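Local coordinates for protein HAD-superfamily hydrolase, subfamily IA, variant 1 (Ehrlichia chaffeensis, PDB 3KZX) that probably hydrolyses 2-phosphoglycolate to glycolate and phosphate, as a phosphatase of the HAD-like hydrolase superfamily, at residues A[55-60]-A[76-81]; A[45-50]-A[87-92]; A[24-29]-A[172-177]; A[119-124]-A[145-150]; A[104-109]-A[217-222]. All blocks are in the same frame, centred on the assembly; numbering follows the deposited sequence.

Contact 1 (A[55-60]-A[76-81])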
# COMPACT_ATOMS: atom_id res chain seq x y z
N MET A 55 18.44 -15.13 -2.22
CA MET A 55 17.99 -16.31 -1.48
C MET A 55 18.80 -17.55 -1.83
O MET A 55 18.53 -18.64 -1.31
CB MET A 55 16.49 -16.55 -1.72
CG MET A 55 15.59 -15.42 -1.21
SD MET A 55 13.78 -15.63 -1.34
CE MET A 55 13.43 -16.91 -0.12
N GLY A 56 19.77 -17.40 -2.74
CA GLY A 56 20.69 -18.49 -3.09
C GLY A 56 20.26 -19.29 -4.30
O GLY A 56 21.04 -20.07 -4.81
N TYR A 57 19.03 -19.12 -4.78
CA TYR A 57 18.57 -19.96 -5.87
C TYR A 57 19.40 -19.69 -7.14
O TYR A 57 19.83 -18.57 -7.41
CB TYR A 57 17.08 -19.78 -6.16
CG TYR A 57 16.13 -20.29 -5.08
CD1 TYR A 57 15.49 -21.53 -5.18
CD2 TYR A 57 15.86 -19.51 -3.96
CE1 TYR A 57 14.61 -21.97 -4.19
CE2 TYR A 57 14.99 -19.94 -2.98
CZ TYR A 57 14.37 -21.16 -3.09
OH TYR A 57 13.51 -21.54 -2.09
N LYS A 58 19.68 -20.77 -7.85
CA LYS A 58 19.99 -20.73 -9.27
C LYS A 58 19.24 -21.98 -9.66
O LYS A 58 18.66 -22.61 -8.77
CB LYS A 58 21.50 -20.86 -9.53
N ASN A 59 19.13 -22.35 -10.93
CA ASN A 59 19.26 -21.51 -12.08
C ASN A 59 17.81 -21.42 -12.53
O ASN A 59 17.33 -22.26 -13.28
CB ASN A 59 20.11 -22.22 -13.15
N ILE A 60 17.08 -20.45 -11.98
CA ILE A 60 15.63 -20.34 -12.20
C ILE A 60 15.37 -19.56 -13.48
O ILE A 60 15.83 -18.43 -13.62
CB ILE A 60 14.92 -19.63 -11.01
CG1 ILE A 60 15.30 -20.29 -9.68
CG2 ILE A 60 13.41 -19.66 -11.19
CD1 ILE A 60 15.06 -21.79 -9.62
N THR A 76 5.03 -22.40 -5.52
CA THR A 76 5.41 -23.82 -5.44
C THR A 76 6.93 -24.00 -5.38
O THR A 76 7.41 -24.96 -4.78
CB THR A 76 4.86 -24.62 -6.63
OG1 THR A 76 5.45 -24.15 -7.84
CG2 THR A 76 3.34 -24.47 -6.72
N LEU A 77 7.69 -23.12 -6.02
CA LEU A 77 9.17 -23.21 -6.01
C LEU A 77 9.69 -22.95 -4.60
O LEU A 77 10.51 -23.71 -4.06
CB LEU A 77 9.80 -22.19 -6.97
CG LEU A 77 11.34 -22.01 -6.94
CD1 LEU A 77 12.08 -23.31 -7.31
CD2 LEU A 77 11.82 -20.82 -7.81
N LEU A 78 9.17 -21.89 -4.00
CA LEU A 78 9.70 -21.36 -2.71
C LEU A 78 9.24 -22.16 -1.50
O LEU A 78 9.96 -22.24 -0.51
CB LEU A 78 9.28 -19.91 -2.56
CG LEU A 78 10.22 -18.82 -3.12
CD1 LEU A 78 11.11 -19.30 -4.22
CD2 LEU A 78 9.42 -17.65 -3.63
N GLY A 79 8.03 -22.73 -1.57
CA GLY A 79 7.48 -23.53 -0.48
C GLY A 79 7.50 -22.72 0.81
O GLY A 79 7.00 -21.60 0.83
N LYS A 80 8.10 -23.28 1.86
CA LYS A 80 8.23 -22.60 3.17
C LYS A 80 8.86 -21.21 3.11
O LYS A 80 8.58 -20.37 3.97
CB LYS A 80 9.05 -23.49 4.14
N ARG A 81 9.74 -20.97 2.13
CA ARG A 81 10.45 -19.70 1.98
C ARG A 81 9.65 -18.60 1.24
O ARG A 81 10.23 -17.56 0.89
CB ARG A 81 11.82 -19.94 1.31
CG ARG A 81 12.79 -20.77 2.16
CD ARG A 81 14.21 -20.80 1.56
NE ARG A 81 14.91 -19.54 1.79
CZ ARG A 81 16.09 -19.21 1.27
NH1 ARG A 81 16.74 -20.02 0.44
NH2 ARG A 81 16.64 -18.04 1.58
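The guanidinium group of R81 has M55 CE over one face, with CE 3.6 Å from R81 NE, while the Y57 ring plane is tilted 24° from it, and Y57 CE2 meets R81 NH1 obliquely. M55 CB sits at the edge of that ring, in its plane; L77 CD1 and L78 CD1 approach it at a slant. Because the M55 chain bends at its last torsion (chi3 70°), its methyl folds back over R81 as the two side chains run past one another head to tail. R81 NH1 also gives M55 O a bent hydrogen bond (2.9 Å, 144°), on a lone pair in the carbonyl plane, although M55 O lies out of the guanidinium plane. Farther along, I60 CD1 meets L77 CD2 tip to tip at 3.8 Å. The contact thus ties the Schellman turn at G56, which ends helix 45-54, to the end of helix 70-78; E84 of helix 82-95 forms a salt bridge with R81 NH2, and L52 of helix 45-54 touches Y57, I60 and L78.

Contact 2 (A[45-50]-A[87-92])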
# COMPACT_ATOMS: atom_id res chain seq x y z
N ARG A 45 10.36 -9.52 -13.62
CA ARG A 45 11.20 -10.70 -13.43
C ARG A 45 12.57 -10.32 -12.90
O ARG A 45 13.11 -11.02 -12.05
CB ARG A 45 11.34 -11.50 -14.73
CG ARG A 45 10.05 -12.15 -15.22
CD ARG A 45 10.25 -12.93 -16.52
NE ARG A 45 9.01 -13.58 -16.95
CZ ARG A 45 7.97 -12.94 -17.46
NH1 ARG A 45 7.98 -11.61 -17.61
NH2 ARG A 45 6.89 -13.62 -17.82
N THR A 46 13.11 -9.20 -13.40
CA THR A 46 14.44 -8.74 -12.99
C THR A 46 14.48 -8.60 -11.49
O THR A 46 15.41 -9.08 -10.84
CB THR A 46 14.84 -7.43 -13.66
OG1 THR A 46 14.75 -7.60 -15.07
CG2 THR A 46 16.30 -7.06 -13.31
N THR A 47 13.43 -7.97 -10.94
CA THR A 47 13.33 -7.81 -9.50
C THR A 47 13.25 -9.14 -8.78
O THR A 47 13.93 -9.33 -7.78
CB THR A 47 12.12 -6.97 -9.10
OG1 THR A 47 12.19 -5.72 -9.77
CG2 THR A 47 12.14 -6.73 -7.58
N PHE A 48 12.44 -10.07 -9.29
CA PHE A 48 12.34 -11.36 -8.60
C PHE A 48 13.59 -12.24 -8.78
O PHE A 48 13.92 -13.01 -7.90
CB PHE A 48 11.03 -12.09 -8.89
CG PHE A 48 10.33 -12.55 -7.64
CD1 PHE A 48 10.74 -13.68 -6.98
CD2 PHE A 48 9.26 -11.84 -7.13
CE1 PHE A 48 10.12 -14.08 -5.82
CE2 PHE A 48 8.64 -12.23 -5.98
CZ PHE A 48 9.08 -13.35 -5.32
N TYR A 49 14.28 -12.11 -9.92
CA TYR A 49 15.58 -12.76 -10.09
C TYR A 49 16.54 -12.34 -8.99
O TYR A 49 17.20 -13.19 -8.40
CB TYR A 49 16.19 -12.46 -11.47
CG TYR A 49 15.59 -13.24 -12.62
CD1 TYR A 49 15.41 -14.61 -12.55
CD2 TYR A 49 15.23 -12.60 -13.81
CE1 TYR A 49 14.87 -15.32 -13.62
CE2 TYR A 49 14.69 -13.30 -14.88
CZ TYR A 49 14.50 -14.66 -14.78
OH TYR A 49 13.98 -15.37 -15.86
N GLN A 50 16.61 -11.04 -8.70
CA GLN A 50 17.48 -10.52 -7.62
C GLN A 50 17.09 -11.13 -6.27
O GLN A 50 17.95 -11.52 -5.50
CB GLN A 50 17.39 -9.00 -7.51
CG GLN A 50 18.08 -8.24 -8.65
CD GLN A 50 17.60 -6.79 -8.80
OE1 GLN A 50 16.61 -6.37 -8.18
NE2 GLN A 50 18.31 -6.02 -9.63
N ILE A 87 8.73 -10.63 1.57
CA ILE A 87 9.42 -9.61 2.33
C ILE A 87 10.57 -8.96 1.55
O ILE A 87 10.67 -7.74 1.50
CB ILE A 87 9.96 -10.17 3.68
CG1 ILE A 87 8.79 -10.51 4.63
CG2 ILE A 87 10.91 -9.15 4.34
CD1 ILE A 87 9.10 -11.52 5.67
N LEU A 88 11.46 -9.77 1.00
CA LEU A 88 12.57 -9.28 0.19
C LEU A 88 12.06 -8.50 -1.00
O LEU A 88 12.60 -7.43 -1.32
CB LEU A 88 13.48 -10.43 -0.29
CG LEU A 88 14.63 -10.76 0.63
CD1 LEU A 88 14.17 -10.95 2.09
CD2 LEU A 88 15.44 -11.98 0.13
N TYR A 89 10.98 -9.02 -1.61
CA TYR A 89 10.40 -8.44 -2.79
C TYR A 89 9.85 -7.04 -2.50
O TYR A 89 10.16 -6.11 -3.25
CB TYR A 89 9.29 -9.36 -3.33
CG TYR A 89 8.55 -8.88 -4.55
CD1 TYR A 89 9.21 -8.65 -5.75
CD2 TYR A 89 7.19 -8.72 -4.53
CE1 TYR A 89 8.52 -8.26 -6.89
CE2 TYR A 89 6.50 -8.33 -5.66
CZ TYR A 89 7.17 -8.08 -6.84
OH TYR A 89 6.48 -7.70 -7.95
N GLU A 90 9.01 -6.89 -1.47
CA GLU A 90 8.53 -5.55 -1.10
C GLU A 90 9.67 -4.60 -0.74
O GLU A 90 9.62 -3.41 -1.08
CB GLU A 90 7.59 -5.58 0.10
CG GLU A 90 6.79 -4.27 0.28
CD GLU A 90 5.52 -4.44 1.11
OE1 GLU A 90 5.39 -5.47 1.78
OE2 GLU A 90 4.66 -3.52 1.09
N ASN A 91 10.65 -5.11 0.01
CA ASN A 91 11.84 -4.30 0.37
C ASN A 91 12.53 -3.73 -0.87
O ASN A 91 12.91 -2.55 -0.90
CB ASN A 91 12.84 -5.10 1.21
CG ASN A 91 12.38 -5.34 2.65
OD1 ASN A 91 13.03 -6.10 3.38
ND2 ASN A 91 11.29 -4.72 3.07
N SER A 92 12.63 -4.54 -1.91
CA SER A 92 13.33 -4.20 -3.15
C SER A 92 12.55 -3.15 -3.94
O SER A 92 13.13 -2.19 -4.46
CB SER A 92 13.55 -5.46 -4.01
OG SER A 92 13.92 -5.13 -5.34
O HOH W 1 12.84 -3.69 -7.86
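Two helices of the all-helical part of the chain, 45-54 and 82-95, pack through F48 and T47 on one and Y89 and S92 on the other. The F48 and Y89 side chains lie roughly perpendicular, and their rings, with centroids 4.9 Å apart and planes at 41°, form an oblique pair. F48 CE2 stands 3.6 Å above one face of the Y89 ring, displaced from the ring centre; the nearest atoms are F48 CD2 and Y89 CD1 at 3.5 Å. Y89 reaches this place with CG anti to its backbone N (chi1 179°), and its hydroxyl is hydrogen-bonded to T39 O. As in related HAD phosphatases, these helices probably form the cap inserted after the first strand of the Rossmann-like core, and here the short helix segments run at 125° with their axes 9.7 Å apart. Beside the rings, the T47 methyl CG2 lies 4.0 Å from Y89 CD1. The threonine turns its other branch, OG1, to a water at 2.9 Å; one of two conformers of S92 brings its OG to the same water, a link that remains tentative. W82 and A85, earlier on helix 82-95, also touch F48.

Contact 3 (A[24-29]-A[172-177])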
# COMPACT_ATOMS: atom_id res chain seq x y z
N GLN A 24 -18.26 9.09 10.21
CA GLN A 24 -17.58 9.11 8.94
C GLN A 24 -16.17 9.63 9.15
O GLN A 24 -15.94 10.43 10.07
CB GLN A 24 -18.33 9.97 7.92
CG GLN A 24 -18.20 11.48 8.09
CD GLN A 24 -18.95 12.22 7.02
OE1 GLN A 24 -18.40 13.05 6.29
NE2 GLN A 24 -20.22 11.89 6.89
N PRO A 25 -15.22 9.19 8.31
CA PRO A 25 -13.85 9.62 8.53
C PRO A 25 -13.60 11.08 8.16
O PRO A 25 -14.18 11.60 7.20
CB PRO A 25 -13.05 8.67 7.63
CG PRO A 25 -13.98 8.35 6.53
CD PRO A 25 -15.32 8.27 7.15
N THR A 26 -12.76 11.74 8.95
CA THR A 26 -12.28 13.08 8.62
C THR A 26 -11.18 13.05 7.56
O THR A 26 -10.94 14.05 6.89
CB THR A 26 -11.71 13.79 9.89
OG1 THR A 26 -10.71 12.92 10.48
CG2 THR A 26 -12.84 14.14 10.88
N ALA A 27 -10.47 11.92 7.44
CA ALA A 27 -9.50 11.71 6.38
C ALA A 27 -9.26 10.22 6.19
O ALA A 27 -9.52 9.43 7.12
CB ALA A 27 -8.18 12.43 6.71
N VAL A 28 -8.80 9.82 5.02
CA VAL A 28 -8.48 8.41 4.78
C VAL A 28 -7.05 8.35 4.25
O VAL A 28 -6.73 8.94 3.22
CB VAL A 28 -9.44 7.72 3.79
CG1 VAL A 28 -9.02 6.22 3.54
CG2 VAL A 28 -10.89 7.82 4.31
N ILE A 29 -6.20 7.62 4.95
CA ILE A 29 -4.82 7.42 4.55
C ILE A 29 -4.69 6.01 3.98
O ILE A 29 -5.24 5.07 4.54
CB ILE A 29 -3.84 7.61 5.75
CG1 ILE A 29 -4.02 9.01 6.37
CG2 ILE A 29 -2.37 7.46 5.27
CD1 ILE A 29 -3.16 9.23 7.60
N ILE A 172 -2.11 17.81 5.30
CA ILE A 172 -3.53 17.94 4.88
C ILE A 172 -4.38 18.75 5.89
O ILE A 172 -5.58 18.91 5.69
CB ILE A 172 -4.17 16.57 4.61
CG1 ILE A 172 -4.46 15.77 5.88
CG2 ILE A 172 -3.31 15.75 3.59
CD1 ILE A 172 -5.00 14.38 5.57
N ASN A 173 -3.74 19.24 6.96
CA ASN A 173 -4.40 20.04 7.99
C ASN A 173 -5.60 19.35 8.69
O ASN A 173 -6.67 19.94 8.84
CB ASN A 173 -4.86 21.37 7.36
CG ASN A 173 -5.06 22.50 8.37
OD1 ASN A 173 -5.89 23.43 8.14
ND2 ASN A 173 -4.30 22.48 9.47
N ILE A 174 -5.41 18.10 9.10
CA ILE A 174 -6.42 17.34 9.83
C ILE A 174 -5.78 16.80 11.12
O ILE A 174 -4.65 16.28 11.08
CB ILE A 174 -6.94 16.14 8.95
CG1 ILE A 174 -7.69 16.65 7.67
CG2 ILE A 174 -7.83 15.16 9.78
CD1 ILE A 174 -8.96 17.41 7.95
N GLU A 175 -6.45 16.95 12.26
CA GLU A 175 -5.90 16.51 13.55
C GLU A 175 -5.94 14.97 13.58
O GLU A 175 -6.89 14.38 13.06
CB GLU A 175 -6.74 17.07 14.73
N PRO A 176 -4.93 14.31 14.20
CA PRO A 176 -5.03 12.88 14.41
C PRO A 176 -6.19 12.51 15.33
O PRO A 176 -6.39 13.18 16.34
CB PRO A 176 -3.70 12.50 15.10
CG PRO A 176 -2.88 13.70 15.10
CD PRO A 176 -3.66 14.88 14.67
N SER A 177 -6.96 11.50 14.97
CA SER A 177 -8.06 11.03 15.81
C SER A 177 -8.51 9.69 15.28
O SER A 177 -8.09 9.27 14.21
CB SER A 177 -9.26 11.98 15.71
OG SER A 177 -9.90 11.83 14.42
O HOH W 2 -9.57 13.94 12.77
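T26 and I174 cross at a slant, the hydroxyl of one against the branch methyl of the other: I174 CG2 comes within 3.7 Å of T26 OG1 and then reaches A27 CB at 4.1 Å. The isoleucine holds CG1 beside its backbone N (chi1 -65°), which leaves CG2 anti to that N and turned to the strand; CD1, on the other branch, comes near T26 O. A27 CB is met a second time by I172, whose extended outer chain brings CD1 to 3.9 Å. The small alanine therefore has two isoleucine methyls against it, one from each end of the turn at N173, a Schellman motif closing helix 163-172. No direct hydrogen bond joins the segments; a water, hydrogen-bonded to T26 OG1 at 2.8 Å and to S177 OG at 2.7 Å, donates to E175 O at 2.7 Å. S177 OG also takes part in a hydrogen bond with E179 N, and T26 OG1 in a weak one with E179 O. The arrangement belongs to a beta-alpha-beta crossover (strand 148-152, helix 163-172, strand 180-184) of the Rossmann-like HAD core, whose last connection packs against the beginning of strand 27-30, the sheet neighbour of strand 180-184.

Contact 4 (A[119-124]-A[145-150])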
# COMPACT_ATOMS: atom_id res chain seq x y z
N ASN A 119 -15.85 14.66 -0.71
CA ASN A 119 -14.98 15.70 -0.13
C ASN A 119 -14.25 15.20 1.15
O ASN A 119 -14.07 15.94 2.11
CB ASN A 119 -15.82 16.95 0.17
CG ASN A 119 -15.08 18.29 -0.05
OD1 ASN A 119 -15.69 19.37 0.06
ND2 ASN A 119 -13.80 18.23 -0.37
N ILE A 120 -13.83 13.94 1.13
CA ILE A 120 -13.11 13.36 2.23
C ILE A 120 -11.64 13.35 1.80
O ILE A 120 -11.28 12.71 0.79
CB ILE A 120 -13.55 11.89 2.51
CG1 ILE A 120 -15.07 11.76 2.68
CG2 ILE A 120 -12.73 11.29 3.66
CD1 ILE A 120 -15.61 11.91 4.03
N THR A 121 -10.81 14.06 2.55
CA THR A 121 -9.41 14.25 2.19
C THR A 121 -8.66 12.94 2.31
O THR A 121 -8.94 12.15 3.24
CB THR A 121 -8.74 15.28 3.13
OG1 THR A 121 -9.55 16.46 3.12
CG2 THR A 121 -7.32 15.63 2.62
N MET A 122 -7.73 12.72 1.39
CA MET A 122 -6.94 11.49 1.34
C MET A 122 -5.47 11.76 1.30
O MET A 122 -4.99 12.80 0.78
CB MET A 122 -7.30 10.64 0.12
CG MET A 122 -8.75 10.17 0.09
SD MET A 122 -9.17 9.35 -1.46
CE MET A 122 -9.77 10.80 -2.30
N ALA A 123 -4.73 10.78 1.80
CA ALA A 123 -3.29 10.81 1.73
C ALA A 123 -2.73 9.43 1.51
O ALA A 123 -3.44 8.43 1.70
CB ALA A 123 -2.71 11.42 2.98
N ILE A 124 -1.47 9.37 1.06
CA ILE A 124 -0.70 8.11 1.02
C ILE A 124 0.46 8.21 2.00
O ILE A 124 1.16 9.23 2.07
CB ILE A 124 -0.19 7.80 -0.40
CG1 ILE A 124 -1.37 7.30 -1.28
CG2 ILE A 124 0.98 6.73 -0.45
CD1 ILE A 124 -1.09 7.45 -2.73
N TYR A 145 -6.08 12.82 -6.49
CA TYR A 145 -6.82 12.28 -5.36
C TYR A 145 -6.23 12.62 -3.98
O TYR A 145 -6.94 12.58 -2.99
CB TYR A 145 -6.94 10.75 -5.44
CG TYR A 145 -7.91 10.24 -6.49
CD1 TYR A 145 -9.24 10.62 -6.46
CD2 TYR A 145 -7.50 9.38 -7.49
CE1 TYR A 145 -10.15 10.16 -7.45
CE2 TYR A 145 -8.39 8.92 -8.46
CZ TYR A 145 -9.71 9.32 -8.43
OH TYR A 145 -10.59 8.85 -9.37
N PHE A 146 -4.93 12.88 -3.92
CA PHE A 146 -4.21 12.88 -2.63
C PHE A 146 -3.69 14.22 -2.25
O PHE A 146 -2.98 14.87 -3.03
CB PHE A 146 -3.06 11.88 -2.67
CG PHE A 146 -3.51 10.50 -2.98
CD1 PHE A 146 -4.27 9.78 -2.04
CD2 PHE A 146 -3.27 9.94 -4.21
CE1 PHE A 146 -4.74 8.55 -2.35
CE2 PHE A 146 -3.74 8.68 -4.51
CZ PHE A 146 -4.48 8.00 -3.58
N ASP A 147 -4.05 14.65 -1.05
CA ASP A 147 -3.60 15.96 -0.60
C ASP A 147 -2.24 15.94 0.07
O ASP A 147 -1.67 16.99 0.32
CB ASP A 147 -4.67 16.62 0.24
CG ASP A 147 -5.86 17.06 -0.62
OD1 ASP A 147 -6.97 16.62 -0.38
OD2 ASP A 147 -5.66 17.80 -1.60
N SER A 148 -1.70 14.74 0.31
CA SER A 148 -0.33 14.59 0.81
C SER A 148 0.15 13.20 0.43
O SER A 148 -0.61 12.24 0.57
CB SER A 148 -0.32 14.68 2.33
OG SER A 148 1.01 14.52 2.83
N ILE A 149 1.39 13.09 -0.04
CA ILE A 149 1.96 11.80 -0.34
C ILE A 149 3.31 11.76 0.34
O ILE A 149 4.20 12.53 -0.05
CB ILE A 149 2.16 11.58 -1.87
CG1 ILE A 149 0.81 11.51 -2.61
CG2 ILE A 149 2.96 10.31 -2.16
CD1 ILE A 149 0.88 11.74 -4.10
N ILE A 150 3.43 10.88 1.35
CA ILE A 150 4.62 10.71 2.19
C ILE A 150 5.26 9.30 1.92
O ILE A 150 4.58 8.27 2.00
CB ILE A 150 4.25 10.80 3.68
CG1 ILE A 150 3.63 12.19 3.99
CG2 ILE A 150 5.48 10.55 4.59
CD1 ILE A 150 4.61 13.37 3.79
O HOH W 3 -7.70 14.36 -1.15
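Strands 121-124 and 148-150 run parallel, their axes 4.8 Å apart and 18° from alignment, and I124 holds the second strand through both of its backbone polar groups: its N donates to S148 O, and its O accepts from I150 N in a nearly straight bond (2.9 Å, 175°). Ahead of this pair, D147 N donates to M122 O at 2.8 Å. The F146 ring lies between two aliphatic groups. I124 CD1 rests over the centre of one face in a CH-pi contact, 3.5 Å from the centroid, and the CB of the adjoining Y145 covers the opposite face. With CG anti to the carbonyl carbon (chi1 -62°), M122 runs alongside Y145 in the same direction; its chain bends at the sulfur and brings CE to 3.4 Å from Y145 O. M122 SD takes up an oblique Met-aromatic position relative to F146. Near the start of the strands, the T121 methyl CG2 meets D147 OD1 at 3.2 Å. A water accepts from M122 N and donates to Y145 O, bridging the segments just before the strand pairing begins. Helix 130-139 covers I124 and I149, while L112 of helix 108-117 touches M122 and F146. This is a beta-alpha-beta unit, strand 121-126, helix 130-139, strand 148-152, at the margin of the Rossmann-like sheet characteristic of HAD hydrolases.

Contact 5 (A[104-109]-A[217-222])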
# COMPACT_ATOMS: atom_id res chain seq x y z
N LEU A 104 -3.66 -1.41 -9.94
CA LEU A 104 -4.36 -1.24 -8.70
C LEU A 104 -5.19 -2.49 -8.35
O LEU A 104 -5.61 -3.25 -9.24
CB LEU A 104 -5.28 -0.02 -8.80
CG LEU A 104 -4.67 1.39 -8.92
CD1 LEU A 104 -5.75 2.44 -9.31
CD2 LEU A 104 -4.02 1.80 -7.63
N ASN A 105 -5.38 -2.72 -7.07
CA ASN A 105 -6.28 -3.75 -6.63
C ASN A 105 -7.70 -3.40 -7.01
O ASN A 105 -8.05 -2.24 -7.15
CB ASN A 105 -6.17 -3.96 -5.12
CG ASN A 105 -5.11 -4.98 -4.77
OD1 ASN A 105 -5.11 -6.06 -5.33
ND2 ASN A 105 -4.21 -4.64 -3.84
N ASP A 106 -8.53 -4.43 -7.13
CA ASP A 106 -9.94 -4.27 -7.50
C ASP A 106 -10.66 -3.31 -6.57
O ASP A 106 -10.54 -3.41 -5.35
CB ASP A 106 -10.67 -5.61 -7.42
CG ASP A 106 -10.19 -6.63 -8.46
OD1 ASP A 106 -9.46 -6.29 -9.40
OD2 ASP A 106 -10.54 -7.81 -8.29
N GLY A 107 -11.46 -2.41 -7.14
CA GLY A 107 -12.26 -1.49 -6.35
C GLY A 107 -11.55 -0.24 -5.86
O GLY A 107 -12.22 0.66 -5.39
N ALA A 108 -10.23 -0.15 -6.04
CA ALA A 108 -9.43 0.97 -5.50
C ALA A 108 -9.86 2.30 -6.09
O ALA A 108 -10.17 3.24 -5.33
CB ALA A 108 -7.91 0.74 -5.74
N ILE A 109 -9.89 2.40 -7.43
CA ILE A 109 -10.30 3.66 -8.06
C ILE A 109 -11.72 4.06 -7.67
O ILE A 109 -11.98 5.24 -7.41
CB ILE A 109 -10.23 3.61 -9.61
CG1 ILE A 109 -8.81 3.89 -10.07
CG2 ILE A 109 -11.14 4.74 -10.23
CD1 ILE A 109 -8.62 5.34 -10.50
N ASN A 217 -11.41 -6.54 0.60
CA ASN A 217 -11.41 -5.85 -0.68
C ASN A 217 -11.94 -4.44 -0.56
O ASN A 217 -12.59 -4.10 0.43
CB ASN A 217 -12.21 -6.65 -1.69
CG ASN A 217 -13.65 -6.76 -1.30
OD1 ASN A 217 -14.34 -5.76 -1.28
ND2 ASN A 217 -14.11 -7.95 -0.95
N PHE A 218 -11.68 -3.63 -1.57
CA PHE A 218 -12.05 -2.22 -1.53
C PHE A 218 -13.53 -1.97 -1.78
O PHE A 218 -14.03 -0.90 -1.45
CB PHE A 218 -11.22 -1.44 -2.55
CG PHE A 218 -9.83 -1.19 -2.10
CD1 PHE A 218 -9.58 -0.51 -0.91
CD2 PHE A 218 -8.76 -1.61 -2.85
CE1 PHE A 218 -8.27 -0.28 -0.49
CE2 PHE A 218 -7.49 -1.39 -2.43
CZ PHE A 218 -7.24 -0.73 -1.25
N TYR A 219 -14.25 -2.93 -2.34
CA TYR A 219 -15.70 -2.76 -2.53
C TYR A 219 -16.41 -2.73 -1.15
O TYR A 219 -17.25 -1.87 -0.88
CB TYR A 219 -16.30 -3.87 -3.43
CG TYR A 219 -15.62 -4.13 -4.77
CD1 TYR A 219 -15.74 -3.23 -5.84
CD2 TYR A 219 -14.90 -5.30 -4.99
CE1 TYR A 219 -15.13 -3.49 -7.08
CE2 TYR A 219 -14.30 -5.57 -6.21
CZ TYR A 219 -14.42 -4.66 -7.25
OH TYR A 219 -13.81 -4.95 -8.47
N ASP A 220 -16.03 -3.64 -0.26
CA ASP A 220 -16.58 -3.69 1.08
C ASP A 220 -16.19 -2.46 1.90
O ASP A 220 -17.03 -1.94 2.65
CB ASP A 220 -16.17 -4.97 1.82
CG ASP A 220 -16.76 -6.25 1.18
OD1 ASP A 220 -17.85 -6.19 0.57
OD2 ASP A 220 -16.14 -7.32 1.30
N ILE A 221 -14.97 -1.95 1.71
CA ILE A 221 -14.54 -0.76 2.43
C ILE A 221 -15.34 0.43 1.95
O ILE A 221 -15.81 1.24 2.76
CB ILE A 221 -13.06 -0.47 2.26
CG1 ILE A 221 -12.22 -1.57 2.93
CG2 ILE A 221 -12.72 0.95 2.79
CD1 ILE A 221 -10.69 -1.50 2.64
N ARG A 222 -15.54 0.53 0.62
CA ARG A 222 -16.35 1.62 0.05
C ARG A 222 -17.79 1.58 0.59
O ARG A 222 -18.33 2.62 0.98
CB ARG A 222 -16.34 1.58 -1.46
CG ARG A 222 -17.07 2.77 -2.11
CD ARG A 222 -17.13 2.56 -3.61
NE ARG A 222 -18.07 3.43 -4.30
CZ ARG A 222 -19.38 3.23 -4.40
NH1 ARG A 222 -19.97 2.16 -3.86
NH2 ARG A 222 -20.12 4.10 -5.05
O HOH W 4 -9.70 -4.95 -3.39
O HOH W 5 -14.59 0.31 -4.08
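F218 and Y219, consecutive at the start of helix 218-229, straddle the turn at G107. Both hold CG beside the backbone N (chi1 -77° and -51°), but neighbouring positions on the helix send F218 into the buried packing and lay the Y219 ring across the turn. The edge of the F218 ring receives D106 O in its plane, with N105 CB also at the edge, and its CD2 packs against A108 CB at 3.8 Å. G107 CA lies over one face of Y219 in a CH-pi contact, 4.0 Å from the centroid. G107 has positive phi in a type II turn, and its backbone packs close to F218 and Y219. At the far end of the ring, Y219 OH comes within 3.4 Å of D106 CB, the carboxylate and ring planes being 40° apart. Two waters span the backbones: one donates to D106 O and accepts from F218 N, the other donates to G107 O and, weakly, to F218 O. N217 turns OD1 back to accept from D220 N at 2.9 Å, a capping bond. F218 stacks on Y203 of strand 199-203. The arrangement joins two helix starts, with N-caps G107 and N217, beside the parallel sheet of the Rossmann-like core.

From the N terminus, strand 27-30 opens contact 3, whose loop closes only at residues 172-177 and so encloses most of the chain. Inside it, contact 2 closes a loop between helices 45-54 and 82-95, and contact 1 is nested within that loop; the two touch through M55 and L88, making one helical unit. Contact 5 opens next, at 104-109, and contact 4 lies inside its loop and inside that of contact 3, joining neighbouring strands; Y145 touches I109 between them. Contact 5 closes at 217-222, beyond contact 3, so these two cross; contact 5 ties the C-terminal helix to the start of helix 108-117. Contacts 3 and 4 share the sheet, where V28 pairs with T121 and A123.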